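PDB 3EXR: RmpD (Hexulose-6-phosphate synthase) from Streptococcus mutans, which belongs to the orotidine 5'-phosphate decarboxylase / HUMPS family and folds as a TIM barrel, its two copies pairing into a dimer. Local coordinates for residues I61-K66 with R81-M86; Q126-L131 with I165-R170; A24-N29 with K203-A208; D180-F185 with D214-I219. One frame throughout, in Å; residues are numbered along the deposited sequence.

Interaction 1. Residues I61-K66 with R81-M86; sequences IVADTK and RGADWM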
loop_
_atom_site.group_PDB
_atom_site.type_symbol
_atom_site.label_atom_id
_atom_site.label_comp_id
_atom_site.label_asym_id
_atom_site.label_seq_id
_atom_site.Cartn_x
_atom_site.Cartn_y
_atom_site.Cartn_z
ATOM N N ILE A 61 14.659 6.447 -10.008
ATOM C CA ILE A 61 13.189 6.461 -10.010
ATOM C C ILE A 61 12.664 5.484 -8.961
ATOM O O ILE A 61 13.093 4.337 -8.905
ATOM C CB ILE A 61 12.640 6.075 -11.399
ATOM C CG1 ILE A 61 13.034 7.119 -12.438
ATOM C CG2 ILE A 61 11.105 5.895 -11.376
ATOM C CD1 ILE A 61 12.639 6.813 -13.799
ATOM N N VAL A 62 11.738 5.963 -8.143
ATOM C CA VAL A 62 11.134 5.210 -7.056
ATOM C C VAL A 62 9.682 4.915 -7.433
ATOM O O VAL A 62 8.957 5.821 -7.850
ATOM C CB VAL A 62 11.133 6.020 -5.751
ATOM C CG1 VAL A 62 10.552 5.199 -4.600
ATOM C CG2 VAL A 62 12.543 6.487 -5.408
ATOM N N ALA A 63 9.324 3.632 -7.361
ATOM C CA ALA A 63 7.911 3.210 -7.440
ATOM C C ALA A 63 7.451 3.021 -5.986
ATOM O O ALA A 63 7.794 2.035 -5.327
ATOM C CB ALA A 63 7.775 1.926 -8.226
ATOM N N ASP A 64 6.633 3.952 -5.503
ATOM C CA ASP A 64 6.214 3.956 -4.102
ATOM C C ASP A 64 4.946 3.121 -3.967
ATOM O O ASP A 64 3.873 3.655 -3.780
ATOM C CB ASP A 64 6.024 5.401 -3.654
ATOM C CG ASP A 64 5.572 5.551 -2.221
ATOM O OD1 ASP A 64 5.765 4.663 -1.377
ATOM O OD2 ASP A 64 4.994 6.614 -1.893
ATOM N N THR A 65 5.093 1.800 -4.043
ATOM C CA THR A 65 3.926 0.918 -3.973
ATOM C C THR A 65 3.507 0.559 -2.546
ATOM O O THR A 65 2.417 0.043 -2.334
ATOM C CB THR A 65 4.175 -0.410 -4.696
ATOM O OG1 THR A 65 5.306 -1.058 -4.111
ATOM C CG2 THR A 65 4.520 -0.183 -6.139
ATOM N N LYS A 66 4.380 0.790 -1.564
ATOM C CA LYS A 66 4.110 0.414 -0.172
ATOM C C LYS A 66 3.621 -1.030 -0.129
ATOM O O LYS A 66 2.658 -1.384 0.569
ATOM C CB LYS A 66 3.132 1.390 0.477
ATOM C CG LYS A 66 3.766 2.770 0.669
ATOM C CD LYS A 66 2.886 3.731 1.456
ATOM C CE LYS A 66 3.594 5.050 1.798
ATOM N NZ LYS A 66 4.088 5.817 0.597
ATOM N N ARG A 81 9.085 -1.652 -15.746
ATOM C CA ARG A 81 8.719 -0.286 -16.181
ATOM C C ARG A 81 9.919 0.655 -16.077
ATOM O O ARG A 81 9.891 1.756 -16.613
ATOM C CB ARG A 81 7.575 0.258 -15.311
ATOM C CG ARG A 81 6.210 -0.378 -15.523
ATOM C CD ARG A 81 5.612 0.026 -16.835
ATOM N NE ARG A 81 4.205 -0.347 -16.925
ATOM C CZ ARG A 81 3.476 -0.218 -18.029
ATOM N NH1 ARG A 81 4.031 0.213 -19.143
ATOM N NH2 ARG A 81 2.187 -0.534 -18.023
ATOM N N GLY A 82 10.950 0.216 -15.373
ATOM C CA GLY A 82 12.173 1.011 -15.187
ATOM C C GLY A 82 12.480 1.537 -13.777
ATOM O O GLY A 82 13.418 2.317 -13.618
ATOM N N ALA A 83 11.725 1.128 -12.749
ATOM C CA ALA A 83 12.043 1.563 -11.387
ATOM C C ALA A 83 13.409 1.106 -10.904
ATOM O O ALA A 83 13.856 -0.024 -11.202
ATOM C CB ALA A 83 10.980 1.097 -10.387
ATOM N N ASP A 84 14.045 1.966 -10.106
ATOM C CA ASP A 84 15.248 1.581 -9.361
ATOM C C ASP A 84 14.941 1.096 -7.948
ATOM O O ASP A 84 15.422 0.038 -7.519
ATOM C CB ASP A 84 16.201 2.775 -9.296
ATOM C CG ASP A 84 16.724 3.173 -10.668
ATOM O OD1 ASP A 84 17.223 2.291 -11.430
ATOM O OD2 ASP A 84 16.665 4.372 -10.996
ATOM N N TRP A 85 14.133 1.875 -7.230
ATOM C CA TRP A 85 13.776 1.597 -5.853
ATOM C C TRP A 85 12.288 1.377 -5.776
ATOM O O TRP A 85 11.546 2.027 -6.482
ATOM C CB TRP A 85 14.132 2.752 -4.930
ATOM C CG TRP A 85 15.597 3.085 -4.917
ATOM C CD1 TRP A 85 16.614 2.299 -5.362
ATOM C CD2 TRP A 85 16.198 4.300 -4.449
ATOM N NE1 TRP A 85 17.816 2.944 -5.193
ATOM C CE2 TRP A 85 17.592 4.173 -4.634
ATOM C CE3 TRP A 85 15.696 5.487 -3.898
ATOM C CZ2 TRP A 85 18.487 5.183 -4.285
ATOM C CZ3 TRP A 85 16.591 6.507 -3.554
ATOM C CH2 TRP A 85 17.967 6.346 -3.757
ATOM N N MET A 86 11.880 0.436 -4.931
ATOM C CA MET A 86 10.466 0.252 -4.616
ATOM C C MET A 86 10.276 0.240 -3.102
ATOM O O MET A 86 11.095 -0.340 -2.362
ATOM C CB MET A 86 9.930 -1.052 -5.196
ATOM C CG MET A 86 8.423 -1.146 -5.113
ATOM S SD MET A 86 7.698 -2.695 -5.637
ATOM C CE MET A 86 7.998 -3.785 -4.230
#
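Ile61 meets Asp84 through both its backbone N and its backbone O. Ile61 N donates to Asp84 OD2 (3.1 Å), which it reaches on the anti side of the carboxylate. The same OD2 forms salt bridges to Arg53 and Lys111, so the Ile61 bond is one of several that fix this buried carboxylate. Ile61 O takes two N-H groups in a fork. Asp84 N lies 2.8 Å from Ile61 O. Trp85 N lies 3.2 Å from Ile61 O, in the straighter bond (170°). At Val62 the strands come into parallel register with Trp85. Val62 CA points a C-H at Trp85 O (3.3 Å). Val62 CG2 rests obliquely on Trp85 CE3 (3.6 Å), and the indole then runs on beyond the valine. Strands 60-67 and 85-89 are neighbours in the eight-stranded TIM barrel. With helix 71-79 between them they make one beta-alpha-beta unit. Ala63 points to the other side of the sheet, where helix 71-79 packs. Ala63 N donates to Trp85 O (2.9 Å), and Ala63 CB touches Ala83 CB (4.0 Å). Met86, paired with Ala63, shares that side. Its CG is anti to the backbone N (chi1 -169°), which carries the chain past Ala63 O to Thr65. There the Met86 chain runs roughly perpendicular to the Thr65 side chain. Thr65 OG1 lies 3.3 Å from Met86 SD and also touches Met86 CG, and Val74 of helix 71-79 touches both residues.

Interaction 2. Residues Q126-L131 with I165-R170; sequences QAQQWL and IEMGFR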
loop_
_atom_site.group_PDB
_atom_site.type_symbol
_atom_site.label_atom_id
_atom_site.label_comp_id
_atom_site.label_asym_id
_atom_site.label_seq_id
_atom_site.Cartn_x
_atom_site.Cartn_y
_atom_site.Cartn_z
ATOM N N GLN A 126 12.541 -5.635 14.503
ATOM C CA GLN A 126 12.078 -5.773 13.117
ATOM C C GLN A 126 13.093 -5.152 12.157
ATOM O O GLN A 126 13.454 -5.758 11.141
ATOM C CB GLN A 126 10.701 -5.125 12.941
ATOM C CG GLN A 126 9.561 -5.804 13.692
ATOM C CD GLN A 126 8.247 -5.018 13.616
ATOM O OE1 GLN A 126 8.249 -3.802 13.469
ATOM N NE2 GLN A 126 7.126 -5.723 13.718
ATOM N N ALA A 127 13.564 -3.944 12.475
ATOM C CA ALA A 127 14.526 -3.273 11.606
ATOM C C ALA A 127 15.763 -4.130 11.372
ATOM O O ALA A 127 16.269 -4.200 10.259
ATOM C CB ALA A 127 14.902 -1.899 12.163
ATOM N N GLN A 128 16.231 -4.842 12.401
ATOM C CA GLN A 128 17.409 -5.696 12.206
ATOM C C GLN A 128 17.066 -6.871 11.272
ATOM O O GLN A 128 17.896 -7.322 10.497
ATOM C CB GLN A 128 17.973 -6.181 13.559
ATOM C CG GLN A 128 19.266 -6.973 13.452
ATOM C CD GLN A 128 20.420 -6.133 12.932
ATOM O OE1 GLN A 128 20.712 -5.062 13.478
ATOM N NE2 GLN A 128 21.045 -6.578 11.851
ATOM N N GLN A 129 15.829 -7.355 11.334
ATOM C CA GLN A 129 15.392 -8.404 10.417
ATOM C C GLN A 129 15.425 -7.919 8.957
ATOM O O GLN A 129 15.830 -8.660 8.072
ATOM C CB GLN A 129 14.008 -8.911 10.786
ATOM C CG GLN A 129 13.942 -9.648 12.098
ATOM C CD GLN A 129 12.569 -10.205 12.262
ATOM O OE1 GLN A 129 12.194 -11.143 11.553
ATOM N NE2 GLN A 129 11.780 -9.592 13.133
ATOM N N TRP A 130 15.058 -6.654 8.721
ATOM C CA TRP A 130 15.127 -6.119 7.370
ATOM C C TRP A 130 16.580 -6.123 6.890
ATOM O O TRP A 130 16.869 -6.592 5.797
ATOM C CB TRP A 130 14.514 -4.690 7.253
ATOM C CG TRP A 130 13.136 -4.563 7.852
ATOM C CD1 TRP A 130 12.163 -5.515 7.885
ATOM C CD2 TRP A 130 12.596 -3.418 8.514
ATOM N NE1 TRP A 130 11.055 -5.041 8.541
ATOM C CE2 TRP A 130 11.302 -3.759 8.956
ATOM C CE3 TRP A 130 13.100 -2.139 8.818
ATOM C CZ2 TRP A 130 10.481 -2.860 9.642
ATOM C CZ3 TRP A 130 12.292 -1.262 9.525
ATOM C CH2 TRP A 130 11.001 -1.623 9.926
ATOM N N LEU A 131 17.499 -5.645 7.732
ATOM C CA LEU A 131 18.922 -5.605 7.368
ATOM C C LEU A 131 19.435 -7.007 7.035
ATOM O O LEU A 131 20.135 -7.209 6.041
ATOM C CB LEU A 131 19.760 -5.013 8.511
ATOM C CG LEU A 131 19.570 -3.514 8.787
ATOM C CD1 LEU A 131 20.214 -3.132 10.105
ATOM C CD2 LEU A 131 20.114 -2.601 7.687
ATOM N N ILE A 165 20.313 5.004 11.404
ATOM C CA ILE A 165 21.547 5.249 10.664
ATOM C C ILE A 165 22.674 4.431 11.318
ATOM O O ILE A 165 23.449 3.763 10.630
ATOM C CB ILE A 165 21.898 6.768 10.633
ATOM C CG1 ILE A 165 20.925 7.518 9.711
ATOM C CG2 ILE A 165 23.353 6.984 10.203
ATOM C CD1 ILE A 165 20.947 9.050 9.805
ATOM N N GLU A 166 22.715 4.453 12.652
ATOM C CA GLU A 166 23.773 3.747 13.369
ATOM C C GLU A 166 23.667 2.239 13.183
ATOM O O GLU A 166 24.677 1.550 13.116
ATOM C CB GLU A 166 23.804 4.146 14.837
ATOM C CG GLU A 166 24.538 5.476 15.073
ATOM C CD GLU A 166 25.727 5.742 14.116
ATOM O OE1 GLU A 166 25.646 6.671 13.262
ATOM O OE2 GLU A 166 26.760 5.046 14.229
ATOM N N MET A 167 22.444 1.731 13.041
ATOM C CA MET A 167 22.215 0.305 12.752
ATOM C C MET A 167 22.705 -0.102 11.363
ATOM O O MET A 167 22.871 -1.283 11.096
ATOM C CB MET A 167 20.722 -0.024 12.862
ATOM C CG MET A 167 20.216 -0.048 14.281
ATOM S SD MET A 167 18.475 -0.484 14.376
ATOM C CE MET A 167 18.538 -2.206 14.110
ATOM N N GLY A 168 22.917 0.860 10.470
ATOM C CA GLY A 168 23.351 0.554 9.112
ATOM C C GLY A 168 22.359 0.913 8.003
ATOM O O GLY A 168 22.614 0.610 6.841
ATOM N N PHE A 169 21.257 1.579 8.349
ATOM C CA PHE A 169 20.323 2.085 7.322
ATOM C C PHE A 169 20.785 3.342 6.613
ATOM O O PHE A 169 21.351 4.279 7.237
ATOM C CB PHE A 169 18.922 2.330 7.899
ATOM C CG PHE A 169 18.158 1.065 8.199
ATOM C CD1 PHE A 169 17.391 0.442 7.218
ATOM C CD2 PHE A 169 18.226 0.485 9.456
ATOM C CE1 PHE A 169 16.683 -0.731 7.483
ATOM C CE2 PHE A 169 17.525 -0.679 9.744
ATOM C CZ PHE A 169 16.739 -1.289 8.762
ATOM N N ARG A 170 20.508 3.385 5.309
ATOM C CA ARG A 170 20.432 4.649 4.586
ATOM C C ARG A 170 19.015 5.163 4.783
ATOM O O ARG A 170 18.064 4.567 4.278
ATOM C CB ARG A 170 20.784 4.473 3.108
ATOM C CG ARG A 170 22.312 4.471 2.844
ATOM C CD ARG A 170 22.672 3.857 1.481
ATOM N NE ARG A 170 22.243 2.460 1.446
ATOM C CZ ARG A 170 21.688 1.838 0.410
ATOM N NH1 ARG A 170 21.553 2.426 -0.764
ATOM N NH2 ARG A 170 21.293 0.590 0.575
HETATM O O HOH W 1 22.645 -3.286 13.028
#
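Leu131 and Phe169 make the main apolar contact. Leu131 CD2 sits almost centrally over one face of the Phe169 ring, 3.7 Å from its centroid and 9° off the normal, a CH-pi contact. The ring's far end runs into the helix. Phe169 CE2 touches Ala127 CB (3.8 Å), and Phe169 CZ meets Ala127 O edge-on (3.3 Å). Phe169 CZ also reaches Trp130 CE3 (3.7 Å), at the edge of the indole. Met167 fills the outer part. Its chain is bent at the last torsion (chi3 76°), which brings Met167 CE to Ala127 CB (4.1 Å) and beside Gln128 OE1.

The polar contact is a water bridge. One water donates to Gln128 OE1 (2.7 Å) and to Met167 O (2.8 Å). The amide NE2 of Gln128 is held separately, by Asp132 OD1.

Helices 124-132 and 155-167 are neighbours on the outside of the barrel. The second ends in a Schellman motif at Gly168, whose turn leads the chain inward to Phe169. No direct hydrogen bond joins the two segments. Cohesion therefore comes from apolar packing around a phenyl ring on the inner side, with water carrying the polar link on the outer side.

Interaction 3. Residues A24-N29 with K203-A208; sequences AVSVGN and KNPAGA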
loop_
_atom_site.group_PDB
_atom_site.type_symbol
_atom_site.label_atom_id
_atom_site.label_comp_id
_atom_site.label_asym_id
_atom_site.label_seq_id
_atom_site.Cartn_x
_atom_site.Cartn_y
_atom_site.Cartn_z
ATOM N N ALA A 24 6.858 16.597 -12.365
ATOM C CA ALA A 24 8.149 15.949 -12.640
ATOM C C ALA A 24 8.992 16.722 -13.627
ATOM O O ALA A 24 10.191 16.938 -13.403
ATOM C CB ALA A 24 7.946 14.541 -13.163
ATOM N N VAL A 25 8.364 17.164 -14.702
ATOM C CA VAL A 25 9.078 17.944 -15.716
ATOM C C VAL A 25 9.564 19.281 -15.148
ATOM O O VAL A 25 10.636 19.749 -15.512
ATOM C CB VAL A 25 8.213 18.119 -16.991
ATOM C CG1 VAL A 25 8.865 19.118 -17.978
ATOM C CG2 VAL A 25 8.029 16.778 -17.675
ATOM N N SER A 26 8.793 19.874 -14.233
ATOM C CA SER A 26 9.158 21.176 -13.646
ATOM C C SER A 26 10.419 21.156 -12.803
ATOM O O SER A 26 11.094 22.180 -12.704
ATOM C CB SER A 26 7.994 21.768 -12.834
ATOM O OG SER A 26 7.796 21.106 -11.589
ATOM N N VAL A 27 10.702 20.027 -12.140
ATOM C CA VAL A 27 11.828 19.926 -11.203
ATOM C C VAL A 27 12.878 18.868 -11.533
ATOM O O VAL A 27 13.949 18.845 -10.925
ATOM C CB VAL A 27 11.381 19.695 -9.727
ATOM C CG1 VAL A 27 10.493 20.793 -9.227
ATOM C CG2 VAL A 27 10.730 18.345 -9.518
ATOM N N GLY A 28 12.579 18.003 -12.491
ATOM C CA GLY A 28 13.390 16.823 -12.762
ATOM C C GLY A 28 14.882 17.054 -12.887
ATOM O O GLY A 28 15.682 16.339 -12.301
ATOM N N ASN A 29 15.266 18.073 -13.633
ATOM C CA ASN A 29 16.674 18.326 -13.870
ATOM C C ASN A 29 17.427 18.744 -12.613
ATOM O O ASN A 29 18.655 18.638 -12.545
ATOM C CB ASN A 29 16.830 19.390 -14.954
ATOM C CG ASN A 29 16.507 18.865 -16.341
ATOM O OD1 ASN A 29 16.370 17.641 -16.562
ATOM N ND2 ASN A 29 16.399 19.785 -17.299
ATOM N N LYS A 203 6.606 29.061 -6.860
ATOM C CA LYS A 203 6.471 29.943 -8.011
ATOM C C LYS A 203 7.415 29.510 -9.118
ATOM O O LYS A 203 7.036 29.447 -10.282
ATOM C CB LYS A 203 6.727 31.415 -7.606
ATOM N N ASN A 204 8.649 29.194 -8.741
ATOM C CA ASN A 204 9.612 28.615 -9.655
ATOM C C ASN A 204 10.140 27.289 -9.098
ATOM O O ASN A 204 11.138 27.253 -8.356
ATOM C CB ASN A 204 10.761 29.582 -9.884
ATOM C CG ASN A 204 11.830 29.024 -10.810
ATOM O OD1 ASN A 204 11.724 27.923 -11.354
ATOM N ND2 ASN A 204 12.883 29.796 -10.985
ATOM N N PRO A 205 9.452 26.196 -9.414
ATOM C CA PRO A 205 9.839 24.910 -8.846
ATOM C C PRO A 205 11.301 24.549 -9.091
ATOM O O PRO A 205 11.971 24.111 -8.156
ATOM C CB PRO A 205 8.871 23.931 -9.527
ATOM C CG PRO A 205 7.719 24.768 -9.872
ATOM C CD PRO A 205 8.272 26.067 -10.294
ATOM N N ALA A 206 11.818 24.779 -10.293
ATOM C CA ALA A 206 13.204 24.454 -10.560
ATOM C C ALA A 206 14.175 25.264 -9.666
ATOM O O ALA A 206 15.165 24.726 -9.171
ATOM C CB ALA A 206 13.504 24.621 -12.050
ATOM N N GLY A 207 13.864 26.545 -9.468
ATOM C CA GLY A 207 14.672 27.431 -8.630
ATOM C C GLY A 207 14.603 26.975 -7.178
ATOM O O GLY A 207 15.623 26.921 -6.504
ATOM N N ALA A 208 13.409 26.581 -6.719
ATOM C CA ALA A 208 13.235 26.121 -5.339
ATOM C C ALA A 208 13.973 24.810 -5.106
ATOM O O ALA A 208 14.642 24.649 -4.087
ATOM C CB ALA A 208 11.776 26.025 -4.983
HETATM O O HOH W 2 10.269 24.862 -12.996
#
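Val27 and Pro205 meet nearly perpendicular to each other, with Val27 CG1 pressed on Pro205 CB at 3.5 Å. The contact lies at a seam of the TIM barrel: helix 17-27, the first in the chain, meets the start of helix 205-220, the last. Val27 has CG1 beside its backbone N and anti to the carbonyl carbon (chi1 -59°), which turns this methyl to the proline. Behind it the valine packs on Val10 of strand 7-12, so the proline closes on a residue set against the barrel wall.

Ser26 flanks the same proline. Ser26 OG comes within 3.7 Å of Pro205 CB, a plain van der Waals approach. The hydroxyl bonds to Ala23 O, one turn back. That bond is consistent with OG being kept beside the proline ring.

Ala206 faces the backbone of the first helix. Ala206 CB packs against Ser26 O at 3.5 Å. The same carbonyl oxygen is linked to the second helix through a water, which donates to Ser26 O (2.8 Å) and accepts from Ala206 N (3.1 Å). Ala206 N is in the first turn, where the backbone N-H groups have no helical acceptor before them, and the water supplies one. Just before the helix, at the N-cap, Asn204 OD1 receives Gly207 N at 3.2 Å, with the donor above the plane of the amide carbonyl.

Interaction 4. Residues D180-F185 with D214-I219; sequences DTLKLF and DEIKRI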
loop_
_atom_site.group_PDB
_atom_site.type_symbol
_atom_site.label_atom_id
_atom_site.label_comp_id
_atom_site.label_asym_id
_atom_site.label_seq_id
_atom_site.Cartn_x
_atom_site.Cartn_y
_atom_site.Cartn_z
ATOM N N ASP A 180 15.042 26.451 4.625
ATOM C CA ASP A 180 15.345 26.988 5.945
ATOM C C ASP A 180 15.434 25.937 7.060
ATOM O O ASP A 180 16.099 26.169 8.062
ATOM C CB ASP A 180 14.338 28.093 6.315
ATOM C CG ASP A 180 14.321 29.229 5.300
ATOM O OD1 ASP A 180 15.402 29.587 4.785
ATOM O OD2 ASP A 180 13.246 29.789 4.964
ATOM N N THR A 181 14.801 24.775 6.898
ATOM C CA THR A 181 14.855 23.738 7.965
ATOM C C THR A 181 15.893 22.644 7.789
ATOM O O THR A 181 16.016 21.763 8.643
ATOM C CB THR A 181 13.488 23.055 8.215
ATOM O OG1 THR A 181 13.189 22.115 7.168
ATOM C CG2 THR A 181 12.372 24.072 8.293
ATOM N N LEU A 182 16.621 22.651 6.686
ATOM C CA LEU A 182 17.659 21.665 6.527
ATOM C C LEU A 182 18.672 21.760 7.673
ATOM O O LEU A 182 19.086 20.742 8.179
ATOM C CB LEU A 182 18.348 21.778 5.178
ATOM C CG LEU A 182 17.547 21.255 3.995
ATOM C CD1 LEU A 182 18.141 21.789 2.715
ATOM C CD2 LEU A 182 17.505 19.715 3.982
ATOM N N LYS A 183 19.018 22.974 8.104
ATOM C CA LYS A 183 19.996 23.155 9.184
ATOM C C LYS A 183 19.659 22.375 10.480
ATOM O O LYS A 183 20.553 22.031 11.238
ATOM C CB LYS A 183 20.259 24.656 9.464
ATOM C CG LYS A 183 19.115 25.440 10.069
ATOM C CD LYS A 183 19.520 26.880 10.380
ATOM C CE LYS A 183 19.791 27.701 9.116
ATOM N NZ LYS A 183 18.638 27.780 8.180
ATOM N N LEU A 184 18.383 22.053 10.703
ATOM C CA LEU A 184 17.977 21.184 11.832
ATOM C C LEU A 184 18.714 19.857 11.841
ATOM O O LEU A 184 18.919 19.250 12.898
ATOM C CB LEU A 184 16.485 20.826 11.748
ATOM C CG LEU A 184 15.472 21.946 11.685
ATOM C CD1 LEU A 184 14.059 21.363 11.487
ATOM C CD2 LEU A 184 15.586 22.776 12.929
ATOM N N PHE A 185 19.044 19.387 10.648
ATOM C CA PHE A 185 19.642 18.084 10.447
ATOM C C PHE A 185 21.164 18.099 10.437
ATOM O O PHE A 185 21.784 17.087 10.139
ATOM C CB PHE A 185 19.146 17.498 9.132
ATOM C CG PHE A 185 17.675 17.116 9.153
ATOM C CD1 PHE A 185 17.274 15.879 9.630
ATOM C CD2 PHE A 185 16.709 18.006 8.697
ATOM C CE1 PHE A 185 15.900 15.526 9.616
ATOM C CE2 PHE A 185 15.362 17.672 8.699
ATOM C CZ PHE A 185 14.956 16.438 9.173
ATOM N N ASP A 214 21.341 23.428 -3.037
ATOM C CA ASP A 214 22.437 24.337 -2.680
ATOM C C ASP A 214 22.692 24.284 -1.154
ATOM O O ASP A 214 23.837 24.295 -0.690
ATOM C CB ASP A 214 22.117 25.795 -3.070
ATOM C CG ASP A 214 22.233 26.085 -4.554
ATOM O OD1 ASP A 214 22.836 25.307 -5.312
ATOM O OD2 ASP A 214 21.719 27.143 -4.999
ATOM N N GLU A 215 21.620 24.245 -0.376
ATOM C CA GLU A 215 21.720 24.229 1.075
ATOM C C GLU A 215 22.214 22.873 1.593
ATOM O O GLU A 215 22.985 22.813 2.553
ATOM C CB GLU A 215 20.384 24.625 1.705
ATOM C CG GLU A 215 20.368 24.606 3.218
ATOM C CD GLU A 215 21.175 25.751 3.852
ATOM O OE1 GLU A 215 21.898 26.477 3.120
ATOM O OE2 GLU A 215 21.084 25.910 5.096
ATOM N N ILE A 216 21.753 21.784 0.972
ATOM C CA ILE A 216 22.338 20.471 1.236
ATOM C C ILE A 216 23.862 20.537 1.015
ATOM O O ILE A 216 24.616 20.098 1.850
ATOM C CB ILE A 216 21.722 19.375 0.331
ATOM C CG1 ILE A 216 20.271 19.102 0.731
ATOM C CG2 ILE A 216 22.563 18.112 0.393
ATOM C CD1 ILE A 216 19.534 18.152 -0.269
ATOM N N LYS A 217 24.289 21.116 -0.107
ATOM C CA LYS A 217 25.724 21.278 -0.405
ATOM C C LYS A 217 26.436 22.136 0.643
ATOM O O LYS A 217 27.583 21.844 1.020
ATOM C CB LYS A 217 25.920 21.895 -1.791
ATOM C CG LYS A 217 27.354 21.858 -2.314
ATOM C CD LYS A 217 27.353 22.016 -3.826
ATOM C CE LYS A 217 28.709 22.441 -4.375
ATOM N NZ LYS A 217 28.647 22.518 -5.877
ATOM N N ARG A 218 25.802 23.212 1.103
ATOM C CA ARG A 218 26.452 24.047 2.142
ATOM C C ARG A 218 26.698 23.272 3.444
ATOM O O ARG A 218 27.778 23.368 4.060
ATOM C CB ARG A 218 25.616 25.285 2.438
ATOM C CG ARG A 218 26.303 26.334 3.337
ATOM C CD ARG A 218 25.364 27.419 3.815
ATOM N NE ARG A 218 24.325 26.962 4.746
ATOM C CZ ARG A 218 24.523 26.673 6.034
ATOM N NH1 ARG A 218 25.742 26.764 6.589
ATOM N NH2 ARG A 218 23.494 26.300 6.790
ATOM N N ILE A 219 25.692 22.526 3.882
ATOM C CA ILE A 219 25.729 21.852 5.182
ATOM C C ILE A 219 26.571 20.584 5.149
ATOM O O ILE A 219 27.385 20.367 6.036
ATOM C CB ILE A 219 24.313 21.531 5.689
ATOM C CG1 ILE A 219 23.522 22.829 5.899
ATOM C CG2 ILE A 219 24.363 20.669 6.946
ATOM C CD1 ILE A 219 22.016 22.601 6.074
HETATM O O HOH W 3 18.760 25.466 6.348
#
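Leu182 packs tightly on Glu215, Ile216 and Ile219. Leu182 CD1 lies 3.6 Å from Glu215 CG, as the leucine and glutamate side chains lie alongside and run antiparallel. The same Leu182 methyl reaches Ile216 CG1 at 4.0 Å. Ile219 comes in from the next turn of the helix. Ile219 CD1 lies against the backbone, 3.6 Å from Lys183 N, and also touches Leu182 CB.

This apolar side faces the barrel. Phe193 of strand 192-195 touches both Leu182 and Ile216. Residues 180-185 lie in the connection between the last two strands of the TIM barrel, strands 170-174 and 192-195, and include part of a 3-10 turn. Helix 205-220 is the final helix of the chain and packs beside this connection.

The outer side is looser and polar, and no direct hydrogen bond spans it. Lys183 NZ stays 4.4 Å from Glu215 OE2, beyond a salt bridge. A water fills in between. The water donates to Glu215 OE2 (2.7 Å) and accepts from Lys183 NZ (3.0 Å) and from Lys183 N. The lysine chain curls back on its own segment, with NZ also donating to Asp180 O. Glu215 is held in its helix by Arg218, which grips it side-on. The bonds Arg218 NE to Glu215 OE1 and Arg218 NH2 to Glu215 OE2 are both 3.0 Å. The carboxylate oxygens lie close to the guanidinium plane, but the nitrogens approach from above the carboxylate plane. With Lys183 and Arg218 both nearby, Glu215 probably keeps its negative charge.

In the fold
From the N terminus, residues 24-29 come first and wait until 203-208 for their partner. Interaction 3 thus closes a loop of almost the whole barrel, joining the first helix to the last. Two smaller loops lie within it, in series. Interaction 1 closes first, between the third and fourth strands. Interaction 2 follows, between two neighbouring outer helices. Its centre is about 33 Å from that of interaction 3, on the opposite side of the chain's centre. Interaction 4 opens at 180-185, before interaction 3 closes, and ends at 214-219, so the two cross. Both use helix 205-220, which is tied at its start to helix 17-27 and further along to the connection before strand 192-195.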